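Local structure of protein yjcS (Bacillus subtilis, 1Q8B) at residues S12-K26 against R61-V75. The protein is of unknown function but belongs to the antibiotic biosynthesis monooxygenase family of dimeric alpha+beta barrel proteins, and so may have a related catalytic activity. Sequence-based numbering, arbitrary orientation.
Sequences SMHYITACLKIISDK and RKIMLWEIWENEEAV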
ATOM      1  N   SER A  12     -14.428  -8.549  13.868  1.00 35.10           N
ATOM      2  CA  SER A  12     -13.123  -7.890  14.184  1.00 34.40           C
ATOM      3  C   SER A  12     -12.816  -6.724  13.242  1.00 33.46           C
ATOM      4  O   SER A  12     -13.115  -6.784  12.051  1.00 33.95           O
ATOM      5  CB  SER A  12     -11.992  -8.909  14.101  1.00 34.23           C
ATOM      6  OG  SER A  12     -10.758  -8.296  14.422  1.00 35.35           O
HETATM    7  N   MSE A  13     -12.218  -5.666  13.786  1.00 32.31           N
HETATM    8  CA  MSE A  13     -11.862  -4.479  13.004  1.00 30.76           C
HETATM    9  C   MSE A  13     -10.530  -3.907  13.480  1.00 28.34           C
HETATM   10  O   MSE A  13     -10.156  -4.053  14.648  1.00 27.59           O
HETATM   11  CB  MSE A  13     -12.935  -3.395  13.142  1.00 33.25           C
HETATM   12  CG  MSE A  13     -14.327  -3.825  12.721  1.00 37.11           C
HETATM   13 SE   MSE A  13     -15.667  -2.485  13.169  1.00 42.85          SE
HETATM   14  CE  MSE A  13     -15.823  -2.852  15.069  1.00 39.87           C
ATOM     15  N   HIS A  14      -9.819  -3.250  12.569  1.00 25.54           N
ATOM     16  CA  HIS A  14      -8.536  -2.655  12.893  1.00 23.11           C
ATOM     17  C   HIS A  14      -8.697  -1.147  12.948  1.00 22.26           C
ATOM     18  O   HIS A  14      -8.915  -0.497  11.920  1.00 20.86           O
ATOM     19  CB  HIS A  14      -7.491  -3.027  11.844  1.00 22.65           C
ATOM     20  CG  HIS A  14      -6.091  -2.678  12.239  1.00 22.73           C
ATOM     21  ND1 HIS A  14      -5.375  -1.666  11.637  1.00 23.40           N
ATOM     22  CD2 HIS A  14      -5.272  -3.210  13.178  1.00 22.86           C
ATOM     23  CE1 HIS A  14      -4.174  -1.592  12.184  1.00 23.12           C
ATOM     24  NE2 HIS A  14      -4.086  -2.519  13.121  1.00 23.22           N
ATOM     25  N   TYR A  15      -8.594  -0.608  14.162  1.00 21.33           N
ATOM     26  CA  TYR A  15      -8.730   0.826  14.415  1.00 20.64           C
ATOM     27  C   TYR A  15      -7.412   1.585  14.448  1.00 19.67           C
ATOM     28  O   TYR A  15      -6.422   1.124  15.027  1.00 19.31           O
ATOM     29  CB  TYR A  15      -9.411   1.076  15.764  1.00 20.89           C
ATOM     30  CG  TYR A  15     -10.919   1.002  15.778  1.00 20.47           C
ATOM     31  CD1 TYR A  15     -11.577  -0.225  15.817  1.00 20.17           C
ATOM     32  CD2 TYR A  15     -11.685   2.171  15.830  1.00 19.98           C
ATOM     33  CE1 TYR A  15     -12.964  -0.287  15.920  1.00 20.42           C
ATOM     34  CE2 TYR A  15     -13.070   2.121  15.930  1.00 19.55           C
ATOM     35  CZ  TYR A  15     -13.702   0.894  15.977  1.00 19.93           C
ATOM     36  OH  TYR A  15     -15.070   0.845  16.086  1.00 20.08           O
ATOM     37  N   ILE A  16      -7.416   2.770  13.852  1.00 18.42           N
ATOM     38  CA  ILE A  16      -6.233   3.609  13.861  1.00 17.65           C
ATOM     39  C   ILE A  16      -6.587   5.071  14.073  1.00 17.17           C
ATOM     40  O   ILE A  16      -7.489   5.600  13.424  1.00 16.94           O
ATOM     41  CB  ILE A  16      -5.433   3.519  12.542  1.00 17.94           C
ATOM     42  CG1 ILE A  16      -4.812   2.128  12.385  1.00 18.33           C
ATOM     43  CG2 ILE A  16      -4.322   4.576  12.544  1.00 18.23           C
ATOM     44  CD1 ILE A  16      -3.959   1.981  11.139  1.00 18.04           C
ATOM     45  N   THR A  17      -5.889   5.706  15.009  1.00 16.84           N
ATOM     46  CA  THR A  17      -6.056   7.131  15.262  1.00 16.56           C
ATOM     47  C   THR A  17      -4.646   7.668  15.120  1.00 16.18           C
ATOM     48  O   THR A  17      -3.719   7.170  15.760  1.00 15.55           O
ATOM     49  CB  THR A  17      -6.570   7.438  16.679  1.00 17.12           C
ATOM     50  OG1 THR A  17      -7.892   6.921  16.818  1.00 16.36           O
ATOM     51  CG2 THR A  17      -6.607   8.952  16.922  1.00 16.27           C
ATOM     52  N   ALA A  18      -4.475   8.668  14.268  1.00 15.79           N
ATOM     53  CA  ALA A  18      -3.152   9.217  14.059  1.00 16.38           C
ATOM     54  C   ALA A  18      -3.185  10.728  13.980  1.00 17.03           C
ATOM     55  O   ALA A  18      -4.177  11.323  13.564  1.00 17.56           O
ATOM     56  CB  ALA A  18      -2.551   8.642  12.781  1.00 15.67           C
ATOM     57  N   CYS A  19      -2.089  11.342  14.396  1.00 17.65           N
ATOM     58  CA  CYS A  19      -1.960  12.781  14.345  1.00 18.39           C
ATOM     59  C   CYS A  19      -0.793  13.048  13.426  1.00 18.87           C
ATOM     60  O   CYS A  19       0.310  12.554  13.665  1.00 18.84           O
ATOM     61  CB  CYS A  19      -1.658  13.360  15.726  1.00 19.06           C
ATOM     62  SG  CYS A  19      -1.509  15.175  15.714  1.00 21.90           S
ATOM     63  N   LEU A  20      -1.044  13.816  12.372  1.00 18.93           N
ATOM     64  CA  LEU A  20      -0.013  14.160  11.410  1.00 19.49           C
ATOM     65  C   LEU A  20       0.523  15.564  11.650  1.00 20.28           C
ATOM     66  O   LEU A  20      -0.233  16.494  11.940  1.00 19.92           O
ATOM     67  CB  LEU A  20      -0.560  14.109   9.982  1.00 19.13           C
ATOM     68  CG  LEU A  20      -1.233  12.850   9.437  1.00 20.19           C
ATOM     69  CD1 LEU A  20      -1.495  13.047   7.954  1.00 18.63           C
ATOM     70  CD2 LEU A  20      -0.349  11.637   9.654  1.00 20.45           C
ATOM     71  N   LYS A  21       1.833  15.712  11.525  1.00 21.02           N
ATOM     72  CA  LYS A  21       2.453  17.013  11.669  1.00 21.68           C
ATOM     73  C   LYS A  21       2.652  17.535  10.241  1.00 21.41           C
ATOM     74  O   LYS A  21       3.213  16.832   9.399  1.00 20.75           O
ATOM     75  CB  LYS A  21       3.804  16.881  12.375  1.00 23.20           C
ATOM     76  CG  LYS A  21       4.448  18.218  12.693  1.00 25.39           C
ATOM     77  CD  LYS A  21       5.904  18.056  13.043  1.00 26.78           C
ATOM     78  CE  LYS A  21       6.569  19.411  13.135  1.00 28.87           C
ATOM     79  NZ  LYS A  21       8.038  19.270  13.298  1.00 30.99           N
ATOM     80  N   ILE A  22       2.168  18.742   9.953  1.00 21.05           N
ATOM     81  CA  ILE A  22       2.344  19.310   8.615  1.00 21.64           C
ATOM     82  C   ILE A  22       3.743  19.917   8.537  1.00 22.61           C
ATOM     83  O   ILE A  22       4.097  20.788   9.329  1.00 22.37           O
ATOM     84  CB  ILE A  22       1.310  20.428   8.310  1.00 21.22           C
ATOM     85  CG1 ILE A  22      -0.107  19.861   8.317  1.00 20.83           C
ATOM     86  CG2 ILE A  22       1.589  21.040   6.945  1.00 20.34           C
ATOM     87  CD1 ILE A  22      -1.183  20.924   8.295  1.00 20.57           C
ATOM     88  N   ILE A  23       4.541  19.440   7.590  1.00 24.22           N
ATOM     89  CA  ILE A  23       5.898  19.943   7.414  1.00 25.38           C
ATOM     90  C   ILE A  23       5.973  20.837   6.180  1.00 26.57           C
ATOM     91  O   ILE A  23       7.012  21.422   5.883  1.00 27.31           O
ATOM     92  CB  ILE A  23       6.906  18.780   7.295  1.00 25.40           C
ATOM     93  CG1 ILE A  23       6.515  17.853   6.140  1.00 25.13           C
ATOM     94  CG2 ILE A  23       6.953  18.010   8.616  1.00 24.93           C
ATOM     95  CD1 ILE A  23       7.412  16.627   6.001  1.00 25.39           C
ATOM     96  N   SER A  24       4.856  20.931   5.465  1.00 27.52           N
ATOM     97  CA  SER A  24       4.751  21.772   4.281  1.00 28.39           C
ATOM     98  C   SER A  24       4.426  23.187   4.752  1.00 29.52           C
ATOM     99  O   SER A  24       3.922  23.377   5.860  1.00 29.77           O
ATOM    100  CB  SER A  24       3.626  21.264   3.379  1.00 27.49           C
ATOM    101  OG  SER A  24       3.284  22.224   2.395  1.00 27.12           O
ATOM    102  N   ASP A  25       4.717  24.181   3.921  1.00 30.77           N
ATOM    103  CA  ASP A  25       4.424  25.564   4.285  1.00 32.01           C
ATOM    104  C   ASP A  25       3.231  26.073   3.490  1.00 31.52           C
ATOM    105  O   ASP A  25       2.955  27.269   3.460  1.00 31.76           O
ATOM    106  CB  ASP A  25       5.647  26.462   4.041  1.00 34.17           C
ATOM    107  CG  ASP A  25       6.038  26.551   2.571  1.00 36.49           C
ATOM    108  OD1 ASP A  25       7.098  27.147   2.280  1.00 38.38           O
ATOM    109  OD2 ASP A  25       5.292  26.032   1.708  1.00 37.76           O
ATOM    110  N   LYS A  26       2.523  25.157   2.845  1.00 31.17           N
ATOM    111  CA  LYS A  26       1.361  25.532   2.057  1.00 31.44           C
ATOM    112  C   LYS A  26       0.189  25.899   2.948  1.00 31.12           C
ATOM    113  O   LYS A  26       0.196  25.618   4.147  1.00 30.31           O
ATOM    114  CB  LYS A  26       0.959  24.390   1.122  1.00 32.61           C
ATOM    115  CG  LYS A  26       1.973  24.117   0.028  1.00 34.28           C
ATOM    116  CD  LYS A  26       1.471  23.082  -0.954  1.00 35.25           C
ATOM    117  CE  LYS A  26       2.494  22.861  -2.053  1.00 36.75           C
ATOM    118  NZ  LYS A  26       2.114  21.731  -2.953  1.00 38.84           N
ATOM    119  N   ARG A  61      -0.866  23.392  13.124  1.00 26.11           N
ATOM    120  CA  ARG A  61      -0.294  22.843  11.897  1.00 25.73           C
ATOM    121  C   ARG A  61      -0.259  21.316  12.029  1.00 25.05           C
ATOM    122  O   ARG A  61       0.798  20.682  11.901  1.00 24.66           O
ATOM    123  CB  ARG A  61       1.117  23.397  11.657  1.00 25.46           C
ATOM    124  CG  ARG A  61       1.137  24.891  11.362  1.00 25.66           C
ATOM    125  CD  ARG A  61       0.445  25.212  10.046  1.00 25.55           C
ATOM    126  NE  ARG A  61       1.262  24.828   8.897  1.00 26.49           N
ATOM    127  CZ  ARG A  61       0.927  25.054   7.630  1.00 26.31           C
ATOM    128  NH1 ARG A  61      -0.218  25.666   7.342  1.00 26.43           N
ATOM    129  NH2 ARG A  61       1.734  24.667   6.652  1.00 25.33           N
ATOM    130  N   LYS A  62      -1.427  20.740  12.312  1.00 23.69           N
ATOM    131  CA  LYS A  62      -1.569  19.296  12.470  1.00 22.83           C
ATOM    132  C   LYS A  62      -2.888  18.833  11.874  1.00 21.89           C
ATOM    133  O   LYS A  62      -3.839  19.611  11.768  1.00 22.14           O
ATOM    134  CB  LYS A  62      -1.520  18.908  13.950  1.00 23.29           C
ATOM    135  CG  LYS A  62      -0.154  19.055  14.602  1.00 24.20           C
ATOM    136  CD  LYS A  62      -0.252  18.832  16.100  1.00 25.63           C
ATOM    137  CE  LYS A  62       1.125  18.750  16.726  1.00 27.33           C
ATOM    138  NZ  LYS A  62       1.977  19.869  16.258  1.00 29.26           N
ATOM    139  N   ILE A  63      -2.934  17.563  11.481  1.00 20.35           N
ATOM    140  CA  ILE A  63      -4.126  16.970  10.896  1.00 19.25           C
ATOM    141  C   ILE A  63      -4.395  15.663  11.621  1.00 19.46           C
ATOM    142  O   ILE A  63      -3.479  14.877  11.851  1.00 18.73           O
ATOM    143  CB  ILE A  63      -3.931  16.693   9.389  1.00 18.61           C
ATOM    144  CG1 ILE A  63      -3.739  18.018   8.645  1.00 18.25           C
ATOM    145  CG2 ILE A  63      -5.131  15.936   8.831  1.00 18.16           C
ATOM    146  CD1 ILE A  63      -3.390  17.855   7.186  1.00 17.80           C
HETATM  147  N   MSE A  64      -5.652  15.435  11.981  1.00 19.77           N
HETATM  148  CA  MSE A  64      -6.019  14.221  12.688  1.00 20.11           C
HETATM  149  C   MSE A  64      -6.700  13.207  11.776  1.00 19.38           C
HETATM  150  O   MSE A  64      -7.488  13.585  10.907  1.00 18.67           O
HETATM  151  CB  MSE A  64      -6.950  14.561  13.845  1.00 22.23           C
HETATM  152  CG  MSE A  64      -7.197  13.402  14.790  1.00 25.75           C
HETATM  153 SE   MSE A  64      -5.739  13.022  16.029  1.00 34.57          SE
HETATM  154  CE  MSE A  64      -5.417  14.819  16.670  1.00 25.39           C
ATOM    155  N   LEU A  65      -6.394  11.924  11.978  1.00 18.11           N
ATOM    156  CA  LEU A  65      -6.996  10.858  11.176  1.00 16.89           C
ATOM    157  C   LEU A  65      -7.713   9.825  12.040  1.00 16.16           C
ATOM    158  O   LEU A  65      -7.164   9.322  13.018  1.00 15.82           O
ATOM    159  CB  LEU A  65      -5.932  10.136  10.331  1.00 17.28           C
ATOM    160  CG  LEU A  65      -5.052  10.913   9.337  1.00 17.16           C
ATOM    161  CD1 LEU A  65      -4.070   9.939   8.681  1.00 17.53           C
ATOM    162  CD2 LEU A  65      -5.911  11.600   8.272  1.00 16.12           C
ATOM    163  N   TRP A  66      -8.955   9.529  11.668  1.00 16.28           N
ATOM    164  CA  TRP A  66      -9.776   8.530  12.351  1.00 16.51           C
ATOM    165  C   TRP A  66      -9.940   7.437  11.310  1.00 16.81           C
ATOM    166  O   TRP A  66     -10.495   7.695  10.242  1.00 16.76           O
ATOM    167  CB  TRP A  66     -11.164   9.085  12.700  1.00 16.29           C
ATOM    168  CG  TRP A  66     -11.181  10.121  13.790  1.00 16.57           C
ATOM    169  CD1 TRP A  66     -10.182  10.398  14.680  1.00 16.27           C
ATOM    170  CD2 TRP A  66     -12.283  10.970  14.148  1.00 15.92           C
ATOM    171  NE1 TRP A  66     -10.594  11.361  15.569  1.00 16.07           N
ATOM    172  CE2 TRP A  66     -11.878  11.733  15.267  1.00 16.23           C
ATOM    173  CE3 TRP A  66     -13.571  11.161  13.633  1.00 15.48           C
ATOM    174  CZ2 TRP A  66     -12.718  12.676  15.882  1.00 15.48           C
ATOM    175  CZ3 TRP A  66     -14.410  12.099  14.248  1.00 15.47           C
ATOM    176  CH2 TRP A  66     -13.976  12.843  15.360  1.00 15.01           C
ATOM    177  N   GLU A  67      -9.473   6.228  11.608  1.00 16.52           N
ATOM    178  CA  GLU A  67      -9.563   5.143  10.635  1.00 16.49           C
ATOM    179  C   GLU A  67     -10.028   3.813  11.213  1.00 16.43           C
ATOM    180  O   GLU A  67      -9.668   3.455  12.332  1.00 16.89           O
ATOM    181  CB  GLU A  67      -8.194   4.913   9.983  1.00 16.73           C
ATOM    182  CG  GLU A  67      -7.538   6.148   9.374  1.00 16.71           C
ATOM    183  CD  GLU A  67      -6.088   5.900   8.969  1.00 17.33           C
ATOM    184  OE1 GLU A  67      -5.687   4.724   8.824  1.00 16.48           O
ATOM    185  OE2 GLU A  67      -5.343   6.883   8.784  1.00 17.61           O
ATOM    186  N   ILE A  68     -10.833   3.092  10.436  1.00 16.64           N
ATOM    187  CA  ILE A  68     -11.298   1.757  10.812  1.00 17.08           C
ATOM    188  C   ILE A  68     -11.115   0.885   9.561  1.00 17.13           C
ATOM    189  O   ILE A  68     -11.586   1.232   8.479  1.00 16.65           O
ATOM    190  CB  ILE A  68     -12.790   1.722  11.223  1.00 17.29           C
ATOM    191  CG1 ILE A  68     -13.048   2.650  12.410  1.00 17.45           C
ATOM    192  CG2 ILE A  68     -13.172   0.303  11.638  1.00 17.85           C
ATOM    193  CD1 ILE A  68     -14.490   2.615  12.885  1.00 17.18           C
ATOM    194  N   TRP A  69     -10.417  -0.236   9.704  1.00 18.05           N
ATOM    195  CA  TRP A  69     -10.178  -1.124   8.570  1.00 19.06           C
ATOM    196  C   TRP A  69     -10.665  -2.539   8.857  1.00 20.30           C
ATOM    197  O   TRP A  69     -10.811  -2.929  10.017  1.00 20.38           O
ATOM    198  CB  TRP A  69      -8.685  -1.184   8.238  1.00 18.33           C
ATOM    199  CG  TRP A  69      -8.035   0.147   8.057  1.00 18.10           C
ATOM    200  CD1 TRP A  69      -7.468   0.923   9.030  1.00 17.84           C
ATOM    201  CD2 TRP A  69      -7.870   0.861   6.826  1.00 17.43           C
ATOM    202  NE1 TRP A  69      -6.957   2.072   8.479  1.00 17.80           N
ATOM    203  CE2 TRP A  69      -7.189   2.062   7.128  1.00 17.24           C
ATOM    204  CE3 TRP A  69      -8.230   0.601   5.493  1.00 17.05           C
ATOM    205  CZ2 TRP A  69      -6.858   3.004   6.147  1.00 16.99           C
ATOM    206  CZ3 TRP A  69      -7.901   1.541   4.520  1.00 17.09           C
ATOM    207  CH2 TRP A  69      -7.222   2.727   4.854  1.00 16.97           C
ATOM    208  N   GLU A  70     -10.906  -3.304   7.794  1.00 21.45           N
ATOM    209  CA  GLU A  70     -11.351  -4.687   7.923  1.00 23.37           C
ATOM    210  C   GLU A  70     -10.271  -5.499   8.622  1.00 23.65           C
ATOM    211  O   GLU A  70     -10.567  -6.459   9.329  1.00 24.17           O
ATOM    212  CB  GLU A  70     -11.609  -5.289   6.546  1.00 24.43           C
ATOM    213  CG  GLU A  70     -12.801  -4.704   5.826  1.00 27.66           C
ATOM    214  CD  GLU A  70     -14.120  -5.191   6.396  1.00 29.36           C
ATOM    215  OE1 GLU A  70     -14.103  -6.051   7.311  1.00 30.32           O
ATOM    216  OE2 GLU A  70     -15.175  -4.718   5.921  1.00 31.24           O
ATOM    217  N   ASN A  71      -9.019  -5.099   8.422  1.00 23.78           N
ATOM    218  CA  ASN A  71      -7.882  -5.789   9.021  1.00 24.42           C
ATOM    219  C   ASN A  71      -6.582  -5.054   8.710  1.00 25.14           C
ATOM    220  O   ASN A  71      -6.581  -4.033   8.020  1.00 24.78           O
ATOM    221  CB  ASN A  71      -7.808  -7.210   8.480  1.00 23.83           C
ATOM    222  CG  ASN A  71      -7.922  -7.249   6.981  1.00 23.73           C
ATOM    223  OD1 ASN A  71      -7.084  -6.700   6.264  1.00 23.57           O
ATOM    224  ND2 ASN A  71      -8.972  -7.881   6.492  1.00 23.55           N
ATOM    225  N   GLU A  72      -5.478  -5.579   9.223  1.00 26.12           N
ATOM    226  CA  GLU A  72      -4.177  -4.971   9.014  1.00 28.02           C
ATOM    227  C   GLU A  72      -3.706  -4.928   7.568  1.00 28.24           C
ATOM    228  O   GLU A  72      -3.020  -3.980   7.177  1.00 28.90           O
ATOM    229  CB  GLU A  72      -3.128  -5.679   9.862  1.00 29.82           C
ATOM    230  CG  GLU A  72      -3.220  -5.331  11.319  1.00 33.42           C
ATOM    231  CD  GLU A  72      -2.289  -6.160  12.170  1.00 35.69           C
ATOM    232  OE1 GLU A  72      -1.094  -6.267  11.809  1.00 37.69           O
ATOM    233  OE2 GLU A  72      -2.751  -6.695  13.202  1.00 36.27           O
ATOM    234  N   GLU A  73      -4.050  -5.940   6.774  1.00 28.11           N
ATOM    235  CA  GLU A  73      -3.621  -5.953   5.375  1.00 28.54           C
ATOM    236  C   GLU A  73      -4.276  -4.818   4.602  1.00 27.00           C
ATOM    237  O   GLU A  73      -3.668  -4.260   3.690  1.00 27.36           O
ATOM    238  CB  GLU A  73      -3.957  -7.282   4.685  1.00 30.88           C
ATOM    239  CG  GLU A  73      -3.482  -8.515   5.417  1.00 35.15           C
ATOM    240  CD  GLU A  73      -4.517  -9.019   6.404  1.00 37.91           C
ATOM    241  OE1 GLU A  73      -5.606  -9.446   5.949  1.00 39.54           O
ATOM    242  OE2 GLU A  73      -4.247  -8.986   7.628  1.00 39.12           O
ATOM    243  N   ALA A  74      -5.513  -4.480   4.962  1.00 24.73           N
ATOM    244  CA  ALA A  74      -6.224  -3.401   4.283  1.00 23.52           C
ATOM    245  C   ALA A  74      -5.427  -2.099   4.382  1.00 22.35           C
ATOM    246  O   ALA A  74      -5.408  -1.300   3.448  1.00 22.05           O
ATOM    247  CB  ALA A  74      -7.616  -3.222   4.886  1.00 22.88           C
ATOM    248  N   VAL A  75      -4.766  -1.896   5.517  1.00 21.86           N
ATOM    249  CA  VAL A  75      -3.954  -0.698   5.734  1.00 21.67           C
ATOM    250  C   VAL A  75      -2.776  -0.694   4.763  1.00 21.59           C
ATOM    251  O   VAL A  75      -2.469   0.323   4.149  1.00 21.18           O
ATOM    252  CB  VAL A  75      -3.396  -0.635   7.184  1.00 21.63           C
ATOM    253  CG1 VAL A  75      -2.519   0.596   7.353  1.00 21.92           C
ATOM    254  CG2 VAL A  75      -4.533  -0.600   8.182  1.00 21.26           C
TER
HETATM  255  O   HOH W   1     -13.137  -7.876   9.533  1.00 40.60           O
HETATM  256  O   HOH W   2     -10.042  -8.122  11.710  1.00 53.89           O
HETATM  257  O   HOH W   3      -2.272  -4.541  14.840  1.00 50.07           O
HETATM  258  O   HOH W   4       3.991  23.587   8.737  1.00 36.82           O
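Lys26 O is gripped end-on by the guanidinium of Arg61, from NH2 at 3.1 Å and from NH1 at 3.2 Å, with the oxygen lying in the guanidinium plane. NH2 also donates to Ser24 O at 2.7 Å, again in that plane, although NH2 stands above the plane of this carbonyl. The arginine chain reaches the turn by folding back at chi2 (-66°) and chi3 (-74°), and its NE donates to a water that also bridges Ile22 O and Ser24 O. Ser24 OG accepts from Lys26 N in an ST turn.

From Ile22 back to His14, the two segments pair as antiparallel strands, 13-22 and 62-69, the central pair of the four-stranded sheet of a ferredoxin-like fold, as in other dimeric alpha+beta barrel proteins. On the face carrying Leu20, Ile63 and Leu65, Leu20 CD1 meets Leu65 CD1 at 4.1 Å, and helix 28-42 covers Leu20 and Ile63 through Phe35. Farther along this face, Glu67 OE1 accepts from Trp69 NE1 at 3.0 Å on its anti lone pair and lies in the indole plane. Ile16 CD1 and Val75 CG2 come tip to tip beside them.

With CG anti to the backbone N, chi1 -169°, the His14 ring is carried to where Glu72 CG sits over one face, 3.7 Å from the centroid; His14 ND1 is buried without a polar partner in the model. On the opposite face of the sheet, Ile68 runs alongside Tyr15 and lays CG1 over the phenol ring, 3.9 Å from its centroid, while the selenium (SE) of Met64, a selenomethionine, rests 3.4 Å from Ala18 O.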